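Local coordinates for protein nuclease (Salmonella phage SETP3, PDB 4QBN) that probably cleaves nucleic acids as a magnesium-dependent nuclease of the virus-type replication-repair (VRR-NUC) family, acting on phosphodiester bonds, at residues A[11-25]-A[35-48]. Sequence-based numbering, arbitrary orientation.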
ATOM      1  N   ALA A  11       2.041 -16.869   5.333  1.00 27.32           N
ATOM      2  CA  ALA A  11       2.596 -15.553   5.509  1.00 24.10           C
ATOM      3  C   ALA A  11       1.550 -14.675   6.230  1.00 28.99           C
ATOM      4  O   ALA A  11       1.853 -13.903   7.174  1.00 29.25           O
ATOM      5  CB  ALA A  11       3.001 -14.923   4.136  1.00 25.47           C
ATOM      6  N   LYS A  12       0.322 -14.747   5.764  1.00 27.64           N
ATOM      7  CA  LYS A  12      -0.713 -13.921   6.378  1.00 27.66           C
ATOM      8  C   LYS A  12      -0.806 -14.221   7.852  1.00 30.10           C
ATOM      9  O   LYS A  12      -0.869 -13.315   8.672  1.00 31.13           O
ATOM     10  CB  LYS A  12      -2.076 -14.169   5.689  1.00 33.49           C
ATOM     11  CG  LYS A  12      -3.251 -13.485   6.378  1.00 34.66           C
ATOM     12  CD  LYS A  12      -4.500 -13.576   5.464  1.00 45.71           C
ATOM     13  CE  LYS A  12      -5.669 -12.813   6.012  1.00 57.10           C
ATOM     14  NZ  LYS A  12      -6.131 -13.471   7.243  1.00 67.11           N
ATOM     15  N   GLU A  13      -0.817 -15.507   8.209  1.00 31.13           N
ATOM     16  CA  GLU A  13      -0.897 -15.901   9.626  1.00 30.54           C
ATOM     17  C   GLU A  13       0.278 -15.466  10.502  1.00 29.61           C
ATOM     18  O   GLU A  13       0.101 -15.020  11.648  1.00 32.61           O
ATOM     19  CB  GLU A  13      -1.085 -17.427   9.711  1.00 35.41           C
ATOM     20  CG  GLU A  13      -2.459 -17.875   9.148  1.00 49.52           C
ATOM     21  CD  GLU A  13      -2.626 -19.387   9.051  1.00 66.37           C
ATOM     22  OE1 GLU A  13      -1.598 -20.118   8.918  1.00 70.85           O
ATOM     23  OE2 GLU A  13      -3.803 -19.840   9.072  1.00 64.21           O
ATOM     24  N   ARG A  14       1.485 -15.596   9.969  1.00 29.92           N
ATOM     25  CA  ARG A  14       2.686 -15.130  10.680  1.00 29.44           C
ATOM     26  C   ARG A  14       2.657 -13.627  10.908  1.00 29.71           C
ATOM     27  O   ARG A  14       3.010 -13.164  11.990  1.00 32.40           O
ATOM     28  CB  ARG A  14       3.941 -15.488   9.895  1.00 27.55           C
ATOM     29  CG  ARG A  14       4.184 -17.011   9.810  1.00 31.80           C
ATOM     30  CD  ARG A  14       5.062 -17.624  10.949  1.00 46.54           C
ATOM     31  NE  ARG A  14       5.831 -16.694  11.817  1.00 51.24           N
ATOM     32  CZ  ARG A  14       7.171 -16.620  11.918  1.00 47.74           C
ATOM     33  NH1 ARG A  14       7.961 -17.395  11.186  1.00 47.76           N
ATOM     34  NH2 ARG A  14       7.731 -15.757  12.766  1.00 47.81           N
ATOM     35  N   PHE A  15       2.258 -12.849   9.904  1.00 25.73           N
ATOM     36  CA  PHE A  15       2.200 -11.403  10.068  1.00 24.16           C
ATOM     37  C   PHE A  15       1.102 -10.987  11.016  1.00 27.04           C
ATOM     38  O   PHE A  15       1.258 -10.046  11.787  1.00 30.05           O
ATOM     39  CB  PHE A  15       1.952 -10.726   8.718  1.00 25.67           C
ATOM     40  CG  PHE A  15       3.066 -10.956   7.724  1.00 27.54           C
ATOM     41  CD1 PHE A  15       4.373 -11.033   8.152  1.00 36.68           C
ATOM     42  CD2 PHE A  15       2.783 -11.074   6.343  1.00 30.18           C
ATOM     43  CE1 PHE A  15       5.422 -11.211   7.216  1.00 40.80           C
ATOM     44  CE2 PHE A  15       3.821 -11.273   5.416  1.00 30.23           C
ATOM     45  CZ  PHE A  15       5.134 -11.346   5.872  1.00 35.23           C
ATOM     46  N   GLU A  16      -0.043 -11.646  10.937  1.00 27.25           N
ATOM     47  CA  GLU A  16      -1.113 -11.300  11.870  1.00 26.21           C
ATOM     48  C   GLU A  16      -0.737 -11.634  13.320  1.00 39.36           C
ATOM     49  O   GLU A  16      -1.154 -10.924  14.241  1.00 35.20           O
ATOM     50  CB  GLU A  16      -2.418 -11.981  11.462  1.00 29.35           C
ATOM     51  CG  GLU A  16      -3.049 -11.339  10.219  1.00 37.10           C
ATOM     52  CD  GLU A  16      -4.273 -12.112   9.730  1.00 54.52           C
ATOM     53  OE1 GLU A  16      -4.455 -13.253  10.206  1.00 67.41           O
ATOM     54  OE2 GLU A  16      -5.068 -11.581   8.901  1.00 51.07           O
ATOM     55  N   ALA A  17       0.100 -12.663  13.515  1.00 37.02           N
ATOM     56  CA  ALA A  17       0.616 -13.017  14.856  1.00 36.43           C
ATOM     57  C   ALA A  17       1.558 -11.978  15.462  1.00 36.46           C
ATOM     58  O   ALA A  17       1.761 -11.955  16.668  1.00 39.24           O
ATOM     59  CB  ALA A  17       1.316 -14.389  14.827  1.00 38.39           C
ATOM     60  N   LEU A  18       2.136 -11.125  14.629  1.00 30.14           N
ATOM     61  CA  LEU A  18       2.967 -10.014  15.059  1.00 27.91           C
ATOM     62  C   LEU A  18       2.158  -8.733  15.247  1.00 26.02           C
ATOM     63  O   LEU A  18       2.738  -7.676  15.484  1.00 32.63           O
ATOM     64  CB  LEU A  18       4.035  -9.725  13.996  1.00 25.85           C
ATOM     65  CG  LEU A  18       5.036 -10.883  13.759  1.00 36.35           C
ATOM     66  CD1 LEU A  18       5.875 -10.569  12.518  1.00 40.00           C
ATOM     67  CD2 LEU A  18       5.919 -11.079  14.971  1.00 38.56           C
ATOM     68  N   GLY A  19       0.857  -8.791  15.086  1.00 28.30           N
ATOM     69  CA  GLY A  19       0.026  -7.623  15.233  1.00 27.67           C
ATOM     70  C   GLY A  19      -0.265  -6.937  13.891  1.00 25.95           C
ATOM     71  O   GLY A  19      -0.883  -5.872  13.843  1.00 27.57           O
ATOM     72  N   GLY A  20       0.172  -7.541  12.785  1.00 26.03           N
ATOM     73  CA  GLY A  20       0.077  -6.886  11.460  1.00 25.34           C
ATOM     74  C   GLY A  20      -1.328  -6.962  10.845  1.00 27.24           C
ATOM     75  O   GLY A  20      -2.138  -7.794  11.233  1.00 31.04           O
ATOM     76  N   LEU A  21      -1.619  -6.064   9.903  1.00 23.07           N
ATOM     77  CA  LEU A  21      -2.898  -6.100   9.164  1.00 24.14           C
ATOM     78  C   LEU A  21      -2.465  -6.563   7.798  1.00 26.17           C
ATOM     79  O   LEU A  21      -1.497  -6.021   7.275  1.00 24.18           O
ATOM     80  CB  LEU A  21      -3.429  -4.678   9.051  1.00 24.59           C
ATOM     81  CG  LEU A  21      -4.821  -4.577   8.404  1.00 30.30           C
ATOM     82  CD1 LEU A  21      -5.866  -5.248   9.292  1.00 37.35           C
ATOM     83  CD2 LEU A  21      -5.144  -3.108   8.256  1.00 27.16           C
ATOM     84  N   VAL A  22      -3.141  -7.537   7.205  1.00 22.55           N
ATOM     85  CA  VAL A  22      -2.709  -7.997   5.872  1.00 24.19           C
ATOM     86  C   VAL A  22      -3.829  -7.784   4.871  1.00 30.87           C
ATOM     87  O   VAL A  22      -4.971  -8.135   5.179  1.00 28.33           O
ATOM     88  CB  VAL A  22      -2.373  -9.474   5.892  1.00 24.90           C
ATOM     89  CG1 VAL A  22      -1.942  -9.964   4.458  1.00 27.19           C
ATOM     90  CG2 VAL A  22      -1.229  -9.691   6.902  1.00 24.65           C
ATOM     91  N   ARG A  23      -3.524  -7.231   3.684  1.00 23.17           N
ATOM     92  CA  ARG A  23      -4.584  -7.028   2.656  1.00 23.80           C
ATOM     93  C   ARG A  23      -4.063  -7.559   1.311  1.00 24.83           C
ATOM     94  O   ARG A  23      -2.876  -7.386   1.031  1.00 24.98           O
ATOM     95  CB  ARG A  23      -4.890  -5.537   2.463  1.00 24.37           C
ATOM     96  CG  ARG A  23      -5.545  -4.893   3.743  1.00 26.84           C
ATOM     97  CD  ARG A  23      -6.978  -5.371   3.762  1.00 29.47           C
ATOM     98  NE  ARG A  23      -7.745  -4.847   4.921  1.00 32.94           N
ATOM     99  CZ  ARG A  23      -7.942  -5.526   6.064  1.00 35.30           C
ATOM    100  NH1 ARG A  23      -7.388  -6.721   6.252  1.00 31.96           N
ATOM    101  NH2 ARG A  23      -8.703  -4.983   7.026  1.00 33.61           N
ATOM    102  N   LYS A  24      -4.955  -8.140   0.523  1.00 28.15           N
ATOM    103  CA  LYS A  24      -4.621  -8.541  -0.865  1.00 27.75           C
ATOM    104  C   LYS A  24      -4.817  -7.336  -1.783  1.00 29.39           C
ATOM    105  O   LYS A  24      -5.921  -6.852  -1.990  1.00 29.67           O
ATOM    106  CB  LYS A  24      -5.452  -9.725  -1.300  1.00 30.29           C
ATOM    107  CG  LYS A  24      -5.181 -11.009  -0.499  1.00 42.70           C
ATOM    108  CD  LYS A  24      -6.117 -12.155  -0.983  1.00 54.98           C
ATOM    109  CE  LYS A  24      -6.070 -13.382  -0.057  1.00 67.60           C
ATOM    110  NZ  LYS A  24      -6.872 -14.572  -0.582  1.00 76.18           N
ATOM    111  N   LEU A  25      -3.726  -6.890  -2.391  1.00 29.74           N
ATOM    112  CA  LEU A  25      -3.680  -5.621  -3.099  1.00 28.74           C
ATOM    113  C   LEU A  25      -3.915  -5.782  -4.548  1.00 32.92           C
ATOM    114  O   LEU A  25      -3.552  -6.805  -5.142  1.00 34.12           O
ATOM    115  CB  LEU A  25      -2.284  -5.010  -2.875  1.00 33.08           C
ATOM    116  CG  LEU A  25      -2.184  -3.546  -2.669  1.00 43.71           C
ATOM    117  CD1 LEU A  25      -3.103  -3.190  -1.527  1.00 40.19           C
ATOM    118  CD2 LEU A  25      -0.712  -3.285  -2.368  1.00 37.86           C
ATOM    119  N   ASP A  35       1.442  -8.769  -4.156  1.00 33.45           N
ATOM    120  CA  ASP A  35       0.298  -9.592  -3.708  1.00 32.84           C
ATOM    121  C   ASP A  35      -0.250  -9.153  -2.361  1.00 30.43           C
ATOM    122  O   ASP A  35      -1.501  -9.164  -2.158  1.00 29.52           O
ATOM    123  CB  ASP A  35       0.691 -11.074  -3.617  1.00 35.54           C
ATOM    124  CG  ASP A  35       1.016 -11.652  -4.960  1.00 54.00           C
ATOM    125  OD1 ASP A  35       0.211 -11.360  -5.884  1.00 51.60           O
ATOM    126  OD2 ASP A  35       2.049 -12.374  -5.092  1.00 50.48           O
ATOM    127  N   LEU A  36       0.644  -8.835  -1.409  1.00 24.70           N
ATOM    128  CA  LEU A  36       0.186  -8.499  -0.056  1.00 24.65           C
ATOM    129  C   LEU A  36       0.660  -7.140   0.398  1.00 24.46           C
ATOM    130  O   LEU A  36       1.828  -6.767   0.166  1.00 24.68           O
ATOM    131  CB  LEU A  36       0.723  -9.531   0.960  1.00 22.42           C
ATOM    132  CG  LEU A  36       0.283 -10.970   0.772  1.00 28.10           C
ATOM    133  CD1 LEU A  36       0.949 -11.850   1.833  1.00 32.02           C
ATOM    134  CD2 LEU A  36      -1.273 -11.086   0.974  1.00 30.73           C
ATOM    135  N   LEU A  37      -0.224  -6.371   1.037  1.00 17.52           N
ATOM    136  CA  LEU A  37       0.206  -5.163   1.799  1.00 19.83           C
ATOM    137  C   LEU A  37       0.166  -5.603   3.255  1.00 20.01           C
ATOM    138  O   LEU A  37      -0.834  -6.213   3.677  1.00 21.46           O
ATOM    139  CB  LEU A  37      -0.830  -4.049   1.550  1.00 21.03           C
ATOM    140  CG  LEU A  37      -0.719  -2.855   2.523  1.00 21.29           C
ATOM    141  CD1 LEU A  37       0.616  -2.095   2.348  1.00 23.08           C
ATOM    142  CD2 LEU A  37      -1.942  -1.956   2.277  1.00 24.62           C
ATOM    143  N   VAL A  38       1.235  -5.320   3.995  1.00 17.96           N
ATOM    144  CA  VAL A  38       1.359  -5.780   5.368  1.00 17.15           C
ATOM    145  C   VAL A  38       1.645  -4.524   6.157  1.00 21.69           C
ATOM    146  O   VAL A  38       2.644  -3.837   5.910  1.00 23.46           O
ATOM    147  CB  VAL A  38       2.530  -6.776   5.549  1.00 21.68           C
ATOM    148  CG1 VAL A  38       2.582  -7.287   6.968  1.00 27.91           C
ATOM    149  CG2 VAL A  38       2.317  -7.990   4.594  1.00 23.71           C
ATOM    150  N   ILE A  39       0.780  -4.229   7.114  1.00 20.90           N
ATOM    151  CA  ILE A  39       1.001  -3.028   7.964  1.00 21.08           C
ATOM    152  C   ILE A  39       1.330  -3.554   9.351  1.00 24.98           C
ATOM    153  O   ILE A  39       0.448  -4.139   9.976  1.00 22.02           O
ATOM    154  CB  ILE A  39      -0.276  -2.154   8.095  1.00 24.62           C
ATOM    155  CG1 ILE A  39      -0.965  -1.852   6.746  1.00 30.49           C
ATOM    156  CG2 ILE A  39       0.058  -0.842   8.912  1.00 24.61           C
ATOM    157  CD1 ILE A  39      -0.296  -0.890   5.948  1.00 30.73           C
ATOM    158  N   LEU A  40       2.578  -3.395   9.806  1.00 22.30           N
ATOM    159  CA  LEU A  40       3.052  -3.945  11.080  1.00 20.67           C
ATOM    160  C   LEU A  40       3.140  -2.777  12.077  1.00 23.35           C
ATOM    161  O   LEU A  40       3.114  -1.621  11.668  1.00 25.38           O
ATOM    162  CB  LEU A  40       4.418  -4.611  10.883  1.00 24.23           C
ATOM    163  CG  LEU A  40       4.312  -5.896  10.040  1.00 29.21           C
ATOM    164  CD1 LEU A  40       5.712  -6.241   9.492  1.00 34.91           C
ATOM    165  CD2 LEU A  40       3.882  -6.951  11.007  1.00 29.11           C
ATOM    166  N   PRO A  41       3.139  -3.088  13.377  1.00 23.75           N
ATOM    167  CA  PRO A  41       3.198  -2.072  14.413  1.00 26.00           C
ATOM    168  C   PRO A  41       4.370  -1.093  14.213  1.00 31.28           C
ATOM    169  O   PRO A  41       5.423  -1.442  13.668  1.00 27.85           O
ATOM    170  CB  PRO A  41       3.350  -2.898  15.674  1.00 27.18           C
ATOM    171  CG  PRO A  41       2.515  -4.162  15.395  1.00 26.77           C
ATOM    172  CD  PRO A  41       2.844  -4.428  13.922  1.00 25.56           C
ATOM    173  N   ARG A  42       4.147   0.146  14.629  1.00 25.54           N
ATOM    174  CA  ARG A  42       5.126   1.226  14.590  1.00 28.09           C
ATOM    175  C   ARG A  42       5.353   1.690  13.172  1.00 29.16           C
ATOM    176  O   ARG A  42       6.418   2.213  12.845  1.00 29.07           O
ATOM    177  CB  ARG A  42       6.438   0.813  15.291  1.00 28.35           C
ATOM    178  CG  ARG A  42       6.253   0.386  16.756  1.00 33.43           C
ATOM    179  CD  ARG A  42       7.591   0.238  17.443  1.00 43.45           C
ATOM    180  NE  ARG A  42       7.998   1.520  18.022  1.00 57.38           N
ATOM    181  CZ  ARG A  42       8.896   1.663  18.999  1.00 66.76           C
ATOM    182  NH1 ARG A  42       9.480   0.595  19.539  1.00 71.09           N
ATOM    183  NH2 ARG A  42       9.172   2.876  19.473  1.00 65.17           N
ATOM    184  N   GLY A  43       4.352   1.476  12.323  1.00 25.05           N
ATOM    185  CA  GLY A  43       4.321   2.150  11.044  1.00 29.38           C
ATOM    186  C   GLY A  43       5.219   1.478  10.030  1.00 30.54           C
ATOM    187  O   GLY A  43       5.610   2.094   8.983  1.00 24.09           O
ATOM    188  N   VAL A  44       5.531   0.214  10.302  1.00 22.41           N
ATOM    189  CA  VAL A  44       6.345  -0.554   9.327  1.00 22.99           C
ATOM    190  C   VAL A  44       5.473  -1.062   8.185  1.00 21.50           C
ATOM    191  O   VAL A  44       4.469  -1.739   8.407  1.00 22.96           O
ATOM    192  CB  VAL A  44       7.055  -1.707  10.065  1.00 22.36           C
ATOM    193  CG1 VAL A  44       7.738  -2.665   9.055  1.00 27.82           C
ATOM    194  CG2 VAL A  44       8.052  -1.079  10.963  1.00 23.15           C
ATOM    195  N   ILE A  45       5.820  -0.715   6.932  1.00 18.58           N
ATOM    196  CA  ILE A  45       4.924  -1.105   5.838  1.00 16.88           C
ATOM    197  C   ILE A  45       5.716  -2.046   4.920  1.00 20.09           C
ATOM    198  O   ILE A  45       6.784  -1.642   4.459  1.00 18.82           O
ATOM    199  CB  ILE A  45       4.562   0.117   4.995  1.00 21.54           C
ATOM    200  CG1 ILE A  45       3.990   1.268   5.841  1.00 20.49           C
ATOM    201  CG2 ILE A  45       3.554  -0.264   3.890  1.00 21.92           C
ATOM    202  CD1 ILE A  45       2.706   0.897   6.513  1.00 25.31           C
ATOM    203  N   TRP A  46       5.206  -3.233   4.649  1.00 16.34           N
ATOM    204  CA  TRP A  46       5.926  -4.179   3.745  1.00 18.13           C
ATOM    205  C   TRP A  46       4.996  -4.500   2.610  1.00 22.98           C
ATOM    206  O   TRP A  46       3.782  -4.653   2.818  1.00 22.10           O
ATOM    207  CB  TRP A  46       6.257  -5.497   4.450  1.00 18.22           C
ATOM    208  CG  TRP A  46       7.418  -5.443   5.459  1.00 20.30           C
ATOM    209  CD1 TRP A  46       8.122  -4.345   5.856  1.00 20.82           C
ATOM    210  CD2 TRP A  46       7.927  -6.545   6.189  1.00 20.53           C
ATOM    211  NE1 TRP A  46       9.122  -4.710   6.779  1.00 21.03           N
ATOM    212  CE2 TRP A  46       9.014  -6.069   6.985  1.00 23.16           C
ATOM    213  CE3 TRP A  46       7.595  -7.927   6.206  1.00 24.86           C
ATOM    214  CZ2 TRP A  46       9.796  -6.918   7.801  1.00 26.39           C
ATOM    215  CZ3 TRP A  46       8.396  -8.784   7.028  1.00 27.19           C
ATOM    216  CH2 TRP A  46       9.462  -8.265   7.806  1.00 29.21           C
ATOM    217  N   PHE A  47       5.573  -4.657   1.437  1.00 16.50           N
ATOM    218  CA  PHE A  47       4.812  -5.133   0.294  1.00 16.65           C
ATOM    219  C   PHE A  47       5.418  -6.476  -0.007  1.00 23.55           C
ATOM    220  O   PHE A  47       6.621  -6.580  -0.177  1.00 22.59           O
ATOM    221  CB  PHE A  47       5.042  -4.172  -0.883  1.00 20.02           C
ATOM    222  CG  PHE A  47       4.478  -2.798  -0.600  1.00 19.64           C
ATOM    223  CD1 PHE A  47       3.124  -2.553  -0.865  1.00 20.37           C
ATOM    224  CD2 PHE A  47       5.271  -1.800  -0.088  1.00 17.97           C
ATOM    225  CE1 PHE A  47       2.588  -1.303  -0.579  1.00 18.12           C
ATOM    226  CE2 PHE A  47       4.754  -0.528   0.212  1.00 19.45           C
ATOM    227  CZ  PHE A  47       3.376  -0.288  -0.056  1.00 20.24           C
ATOM    228  N   VAL A  48       4.595  -7.494  -0.073  1.00 19.11           N
ATOM    229  CA  VAL A  48       5.142  -8.855  -0.207  1.00 19.63           C
ATOM    230  C   VAL A  48       4.555  -9.572  -1.420  1.00 25.00           C
ATOM    231  O   VAL A  48       3.339  -9.675  -1.564  1.00 24.89           O
ATOM    232  CB  VAL A  48       4.854  -9.679   1.077  1.00 22.41           C
ATOM    233  CG1 VAL A  48       5.372 -11.134   0.876  1.00 27.07           C
ATOM    234  CG2 VAL A  48       5.585  -9.015   2.238  1.00 24.43           C
TER
HETATM  235  O   HOH W   1      -3.198  -9.631  -4.329  1.00 41.75           O
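Phe-15 projects from helix 11-17 into a hollow lined by Val-38, Trp-46 and Val-48. Val-38 CG1 lies over the ring face, 4.2 Å from the Phe-15 centroid and 28° off the normal, a CH-pi contact, while its CG2 reaches Phe-15 CD2 at 3.6 Å. With CG anti to its carbonyl carbon (chi1 -63°), Phe-15 also brings CE1 to 3.8 Å from Trp-46 CZ3, the two ring planes being nearly perpendicular. Ile-89 of helix 82-92 packs on Phe-15 too.

A Schellman motif ends the helix: Gly-19 has positive phi and Gly-20 N bonds back to Phe-15 O. Leu-40 CD2 fits against the bare CA of Gly-20, 3.8 Å away, and lies 4.1 Å from Leu-18 CB. Strand 21-25 runs antiparallel to strand 36-40, joined among others by Leu-21/Ile-39 and Arg-23/Leu-37 hydrogen-bonded pairs; Leu-37 N to Arg-23 O is 2.8 Å and nearly straight at 169°. On the helix-facing side Val-22 CG1 meets Leu-36 CD2 at 3.7 Å, and apolar packing dominates. On the other side Phe-69 of the second subunit packs on Leu-21 and Leu-37, and Arg-23 NE forms a salt bridge with Glu-65 of that subunit, a mixed chemistry consistent with a role in dimer formation.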